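Local coordinates for protein beta-n-acetylhexosaminidase (Streptococcus pneumoniae, PDB 4AZI) that hydrolyses terminal beta-linked N-acetylhexosamine residues, as a family 20 glycoside hydrolase that acts as an exo-beta-D-N-acetylglucosaminidase, at residues K9-K20 against V322-P333. The protein carries 2 engineered substitutions. Residues are numbered along the deposited sequence; the frame is centred on the assembly and turned at random.
With OAN (O-(2-acetamido-2-deoxy D-glucopyranosylidene) amino-N-phenylcarbamate), chain C.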
loop_
_atom_site.group_PDB
_atom_site.type_symbol
_atom_site.label_atom_id
_atom_site.label_comp_id
_atom_site.label_asym_id
_atom_site.label_seq_id
_atom_site.Cartn_x
_atom_site.Cartn_y
_atom_site.Cartn_z
ATOM N N LYS A 9 -14.852 1.414 7.986
ATOM C CA LYS A 9 -13.491 0.874 8.025
ATOM C C LYS A 9 -12.904 0.762 6.618
ATOM O O LYS A 9 -13.645 0.567 5.638
ATOM C CB LYS A 9 -13.459 -0.480 8.730
ATOM C CG LYS A 9 -13.557 -0.365 10.242
ATOM C CD LYS A 9 -12.953 -1.566 10.940
ATOM C CE LYS A 9 -12.686 -1.245 12.401
ATOM N NZ LYS A 9 -11.926 -2.325 13.076
ATOM N N ASN A 10 -11.582 0.899 6.518
ATOM C CA ASN A 10 -10.881 0.709 5.248
ATOM C C ASN A 10 -10.846 -0.761 4.840
ATOM O O ASN A 10 -10.540 -1.618 5.664
ATOM C CB ASN A 10 -9.446 1.245 5.337
ATOM C CG ASN A 10 -9.389 2.752 5.418
ATOM O OD1 ASN A 10 -9.334 3.322 6.508
ATOM N ND2 ASN A 10 -9.387 3.412 4.258
ATOM N N LYS A 11 -11.180 -1.046 3.579
ATOM C CA LYS A 11 -10.989 -2.379 2.990
ATOM C C LYS A 11 -10.052 -2.233 1.803
ATOM O O LYS A 11 -10.399 -1.628 0.777
ATOM C CB LYS A 11 -12.311 -3.012 2.542
ATOM C CG LYS A 11 -13.176 -3.578 3.668
ATOM C CD LYS A 11 -13.963 -2.517 4.427
ATOM C CE LYS A 11 -14.730 -1.607 3.482
ATOM N NZ LYS A 11 -15.707 -0.760 4.222
ATOM N N VAL A 12 -8.852 -2.776 1.950
ATOM C CA VAL A 12 -7.767 -2.434 1.041
ATOM C C VAL A 12 -7.204 -3.670 0.335
ATOM O O VAL A 12 -7.020 -4.720 0.951
ATOM C CB VAL A 12 -6.643 -1.665 1.780
ATOM C CG1 VAL A 12 -5.636 -1.086 0.794
ATOM C CG2 VAL A 12 -7.228 -0.535 2.618
ATOM N N ILE A 13 -6.976 -3.530 -0.969
ATOM C CA ILE A 13 -6.202 -4.491 -1.750
ATOM C C ILE A 13 -4.848 -3.851 -2.080
ATOM O O ILE A 13 -4.787 -2.740 -2.614
ATOM C CB ILE A 13 -6.976 -4.991 -3.021
ATOM C CG1 ILE A 13 -6.133 -5.962 -3.861
ATOM C CG2 ILE A 13 -7.508 -3.834 -3.861
ATOM C CD1 ILE A 13 -5.743 -7.237 -3.132
ATOM N N SER A 14 -3.766 -4.533 -1.715
ATOM C CA SER A 14 -2.412 -4.042 -1.997
ATOM C C SER A 14 -1.828 -4.776 -3.200
ATOM O O SER A 14 -1.969 -5.992 -3.304
ATOM C CB SER A 14 -1.496 -4.194 -0.775
ATOM O OG SER A 14 -0.172 -3.762 -1.058
ATOM N N ILE A 15 -1.183 -4.021 -4.092
ATOM C CA ILE A 15 -0.556 -4.555 -5.306
ATOM C C ILE A 15 0.909 -4.091 -5.393
ATOM O O ILE A 15 1.192 -2.886 -5.456
ATOM C CB ILE A 15 -1.324 -4.120 -6.591
ATOM C CG1 ILE A 15 -2.775 -4.655 -6.625
ATOM C CG2 ILE A 15 -0.549 -4.473 -7.851
ATOM C CD1 ILE A 15 -2.945 -6.167 -6.720
ATOM N N ASP A 16 1.824 -5.058 -5.397
ATOM C CA ASP A 16 3.264 -4.811 -5.505
ATOM C C ASP A 16 3.632 -4.464 -6.953
ATOM O O ASP A 16 4.117 -5.309 -7.711
ATOM C CB ASP A 16 4.029 -6.056 -4.991
ATOM C CG ASP A 16 5.552 -5.871 -4.922
ATOM O OD1 ASP A 16 6.081 -4.764 -5.172
ATOM O OD2 ASP A 16 6.235 -6.874 -4.614
ATOM N N ALA A 17 3.384 -3.212 -7.336
ATOM C CA ALA A 17 3.781 -2.715 -8.657
ATOM C C ALA A 17 5.157 -2.060 -8.584
ATOM O O ALA A 17 5.527 -1.253 -9.440
ATOM C CB ALA A 17 2.744 -1.746 -9.205
ATOM N N GLY A 18 5.896 -2.390 -7.530
ATOM C CA GLY A 18 7.264 -1.935 -7.364
ATOM C C GLY A 18 8.233 -2.925 -7.973
ATOM O O GLY A 18 9.074 -2.555 -8.793
ATOM N N ARG A 19 8.120 -4.190 -7.580
ATOM C CA ARG A 19 8.987 -5.219 -8.138
ATOM C C ARG A 19 8.600 -5.533 -9.585
ATOM O O ARG A 19 9.461 -5.847 -10.419
ATOM C CB ARG A 19 8.919 -6.497 -7.299
ATOM C CG ARG A 19 9.517 -6.374 -5.909
ATOM C CD ARG A 19 9.547 -7.745 -5.251
ATOM N NE ARG A 19 10.158 -7.738 -3.919
ATOM C CZ ARG A 19 9.481 -7.707 -2.773
ATOM N NH1 ARG A 19 8.154 -7.647 -2.773
ATOM N NH2 ARG A 19 10.136 -7.732 -1.617
ATOM N N LYS A 20 7.305 -5.439 -9.876
ATOM C CA LYS A 20 6.768 -5.903 -11.158
ATOM C C LYS A 20 5.934 -4.821 -11.843
ATOM O O LYS A 20 5.195 -4.085 -11.183
ATOM C CB LYS A 20 5.936 -7.165 -10.930
ATOM C CG LYS A 20 5.465 -7.883 -12.187
ATOM C CD LYS A 20 4.725 -9.162 -11.813
ATOM C CE LYS A 20 4.033 -9.783 -13.024
ATOM N NZ LYS A 20 5.016 -10.232 -14.042
ATOM N N VAL A 322 -8.154 0.690 11.812
ATOM C CA VAL A 322 -8.945 1.561 10.926
ATOM C C VAL A 322 -9.538 0.741 9.770
ATOM O O VAL A 322 -10.344 1.245 8.982
ATOM C CB VAL A 322 -8.127 2.761 10.383
ATOM C CG1 VAL A 322 -7.582 3.613 11.522
ATOM C CG2 VAL A 322 -7.006 2.292 9.453
ATOM N N GLY A 323 -9.131 -0.526 9.689
ATOM C CA GLY A 323 -9.548 -1.427 8.620
ATOM C C GLY A 323 -8.494 -2.482 8.331
ATOM O O GLY A 323 -7.583 -2.685 9.126
ATOM N N SER A 324 -8.604 -3.127 7.172
ATOM C CA SER A 324 -7.756 -4.255 6.835
ATOM C C SER A 324 -7.307 -4.233 5.384
ATOM O O SER A 324 -8.003 -3.699 4.509
ATOM C CB SER A 324 -8.482 -5.575 7.126
ATOM O OG SER A 324 -8.593 -5.798 8.516
ATOM N N MET A 325 -6.144 -4.830 5.144
ATOM C CA MET A 325 -5.538 -4.860 3.825
ATOM C C MET A 325 -5.081 -6.275 3.450
ATOM O O MET A 325 -4.377 -6.926 4.212
ATOM C CB MET A 325 -4.358 -3.886 3.786
ATOM C CG MET A 325 -3.603 -3.845 2.465
ATOM S SD MET A 325 -2.776 -2.260 2.209
ATOM C CE MET A 325 -1.403 -2.383 3.346
ATOM N N LEU A 326 -5.508 -6.739 2.280
ATOM C CA LEU A 326 -5.027 -7.995 1.704
ATOM C C LEU A 326 -3.955 -7.670 0.653
ATOM O O LEU A 326 -4.115 -6.729 -0.136
ATOM C CB LEU A 326 -6.189 -8.795 1.103
ATOM C CG LEU A 326 -5.898 -10.166 0.487
ATOM C CD1 LEU A 326 -6.984 -11.166 0.858
ATOM C CD2 LEU A 326 -5.757 -10.057 -1.026
ATOM N N SER A 327 -2.872 -8.445 0.643
ATOM C CA SER A 327 -1.662 -8.040 -0.067
ATOM C C SER A 327 -1.159 -9.026 -1.118
ATOM O O SER A 327 -0.958 -10.216 -0.830
ATOM C CB SER A 327 -0.534 -7.741 0.916
ATOM O OG SER A 327 -0.963 -6.916 1.985
ATOM N N ILE A 328 -0.932 -8.496 -2.323
ATOM C CA ILE A 328 -0.426 -9.262 -3.466
ATOM C C ILE A 328 1.024 -8.855 -3.723
ATOM O O ILE A 328 1.296 -7.704 -4.059
ATOM C CB ILE A 328 -1.267 -9.020 -4.742
ATOM C CG1 ILE A 328 -2.773 -9.221 -4.484
ATOM C CG2 ILE A 328 -0.804 -9.923 -5.883
ATOM C CD1 ILE A 328 -3.163 -10.540 -3.822
ATOM N N TRP A 329 1.955 -9.787 -3.546
ATOM C CA TRP A 329 3.379 -9.456 -3.675
ATOM C C TRP A 329 4.027 -10.050 -4.900
ATOM O O TRP A 329 3.550 -11.046 -5.447
ATOM C CB TRP A 329 4.144 -9.852 -2.420
ATOM C CG TRP A 329 3.649 -9.204 -1.143
ATOM C CD1 TRP A 329 2.801 -9.763 -0.192
ATOM C CD2 TRP A 329 3.978 -7.862 -0.618
ATOM N NE1 TRP A 329 2.589 -8.893 0.851
ATOM C CE2 TRP A 329 3.256 -7.731 0.653
ATOM C CE3 TRP A 329 4.750 -6.792 -1.068
ATOM C CZ2 TRP A 329 3.329 -6.579 1.431
ATOM C CZ3 TRP A 329 4.819 -5.631 -0.270
ATOM C CH2 TRP A 329 4.128 -5.531 0.947
ATOM N N ALA A 330 5.127 -9.441 -5.338
ATOM C CA ALA A 330 5.797 -9.862 -6.556
ATOM C C ALA A 330 7.245 -10.327 -6.374
ATOM O O ALA A 330 8.077 -10.096 -7.259
ATOM C CB ALA A 330 5.714 -8.754 -7.595
ATOM N N ASP A 331 7.536 -10.999 -5.257
ATOM C CA ASP A 331 8.906 -11.455 -4.915
ATOM C C ASP A 331 9.707 -12.038 -6.084
ATOM O O ASP A 331 10.899 -11.778 -6.225
ATOM C CB ASP A 331 8.870 -12.461 -3.758
ATOM C CG ASP A 331 8.312 -11.860 -2.470
ATOM O OD1 ASP A 331 7.344 -11.066 -2.535
ATOM O OD2 ASP A 331 8.838 -12.188 -1.387
ATOM N N ARG A 332 9.052 -12.842 -6.908
ATOM C CA ARG A 332 9.633 -13.273 -8.169
ATOM C C ARG A 332 8.836 -12.591 -9.281
ATOM O O ARG A 332 7.783 -13.081 -9.691
ATOM C CB ARG A 332 9.614 -14.804 -8.269
ATOM C CG ARG A 332 10.504 -15.484 -7.228
ATOM C CD ARG A 332 10.207 -16.972 -7.067
ATOM N NE ARG A 332 8.848 -17.195 -6.573
ATOM C CZ ARG A 332 7.873 -17.788 -7.263
ATOM N NH1 ARG A 332 8.093 -18.256 -8.492
ATOM N NH2 ARG A 332 6.672 -17.916 -6.719
ATOM N N PRO A 333 9.316 -11.422 -9.752
ATOM C CA PRO A 333 8.457 -10.619 -10.632
ATOM C C PRO A 333 8.362 -11.143 -12.067
ATOM O O PRO A 333 7.542 -10.645 -12.845
ATOM C CB PRO A 333 9.095 -9.224 -10.595
ATOM C CG PRO A 333 10.427 -9.377 -9.906
ATOM C CD PRO A 333 10.649 -10.822 -9.572
HETATM C CAH OAN C . 6.080 -5.710 4.817
HETATM C CAG OAN C . 6.277 -7.007 4.017
HETATM O OAN OAN C . 5.356 -7.803 3.899
HETATM N NAI OAN C . 7.494 -7.181 3.498
HETATM C CAB OAN C . 7.906 -8.343 2.683
HETATM C CAC OAN C . 7.488 -8.124 1.228
HETATM O OAJ OAN C . 8.466 -7.306 0.572
HETATM C CAD OAN C . 7.346 -9.447 0.490
HETATM O OAK OAN C . 6.985 -9.151 -0.852
HETATM C CAE OAN C . 6.238 -10.282 1.151
HETATM C CAF OAN C . 6.024 -11.667 0.533
HETATM O OAM OAN C . 7.180 -12.487 0.734
HETATM O OAL OAN C . 6.443 -10.459 2.578
HETATM C CAA OAN C . 7.349 -9.673 3.236
HETATM N NAY OAN C . 7.744 -10.091 4.419
HETATM O OAQ OAN C . 7.215 -11.275 4.843
HETATM C CAP OAN C . 8.041 -12.006 5.649
HETATM O OAR OAN C . 7.634 -13.058 6.145
HETATM N NAO OAN C . 9.276 -11.519 5.847
HETATM C CAS OAN C . 10.213 -12.069 6.636
HETATM C CAT OAN C . 10.828 -11.253 7.586
HETATM C CAU OAN C . 11.811 -11.768 8.430
HETATM C CAV OAN C . 12.184 -13.107 8.330
HETATM C CAW OAN C . 11.574 -13.934 7.377
HETATM C CAX OAN C . 10.591 -13.417 6.528
HETATM O O HOH W 1 1.331 -5.901 -1.665
#
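Asp-16 and Ala-330 meet where two parallel strands, 10-16 and 323-329, run out into the ligand pocket. The strands are joined by a ladder of seven backbone hydrogen bonds, from Asn-10 N to Val-322 O at one end to Asp-16 N to Ile-328 O at the other. The middle of the ladder is tightly packed. On the barrel interior, Val-12 CG1 lies 3.4 Å from Met-325 SD. On the other face, Ile-13 CD1 touches Leu-326 CD2 at 3.5 Å, and Ile-15 CD1 reaches Ile-328 CG1; helix 339-352 packs on Ile-13, Leu-326 and Ile-328 here. The end at Asn-10 and Val-322 is looser and partly exposed. There the two side chains lie side by side, with OD1 of Asn-10 3.9 Å from CG2 of Val-322, while Asn-10 ND2 is hydrogen-bonded to Asp-41.

At the pocket end, OD2 of Asp-16 is gripped from opposite faces of its carboxylate plane. Ala-330 N donates to Asp-16 OD2 at 2.9 Å on the anti side, and Arg-19 NH1 meets the same OD2 on the syn side at 2.8 Å. Arg-19 is extended from CG to NE. Asp-16 at NH1 and Asp-49 at NE together set the guanidinium against the ligand, where Arg-19 NH2 donates to OAJ at 2.8 Å, nearly straight (164°). Asp-331 lies over one guanidinium face, a contact of charges alone. Asp-331 OD1 accepts from ligand OAK at 2.6 Å, and its OD2 from OAM. The sugar sits over one face of the Trp-329 ring, with water 1 over the opposite face. This is the closure of a TIM barrel, first strand against eighth, with the sugar-binding site at the strands' C-terminal ends.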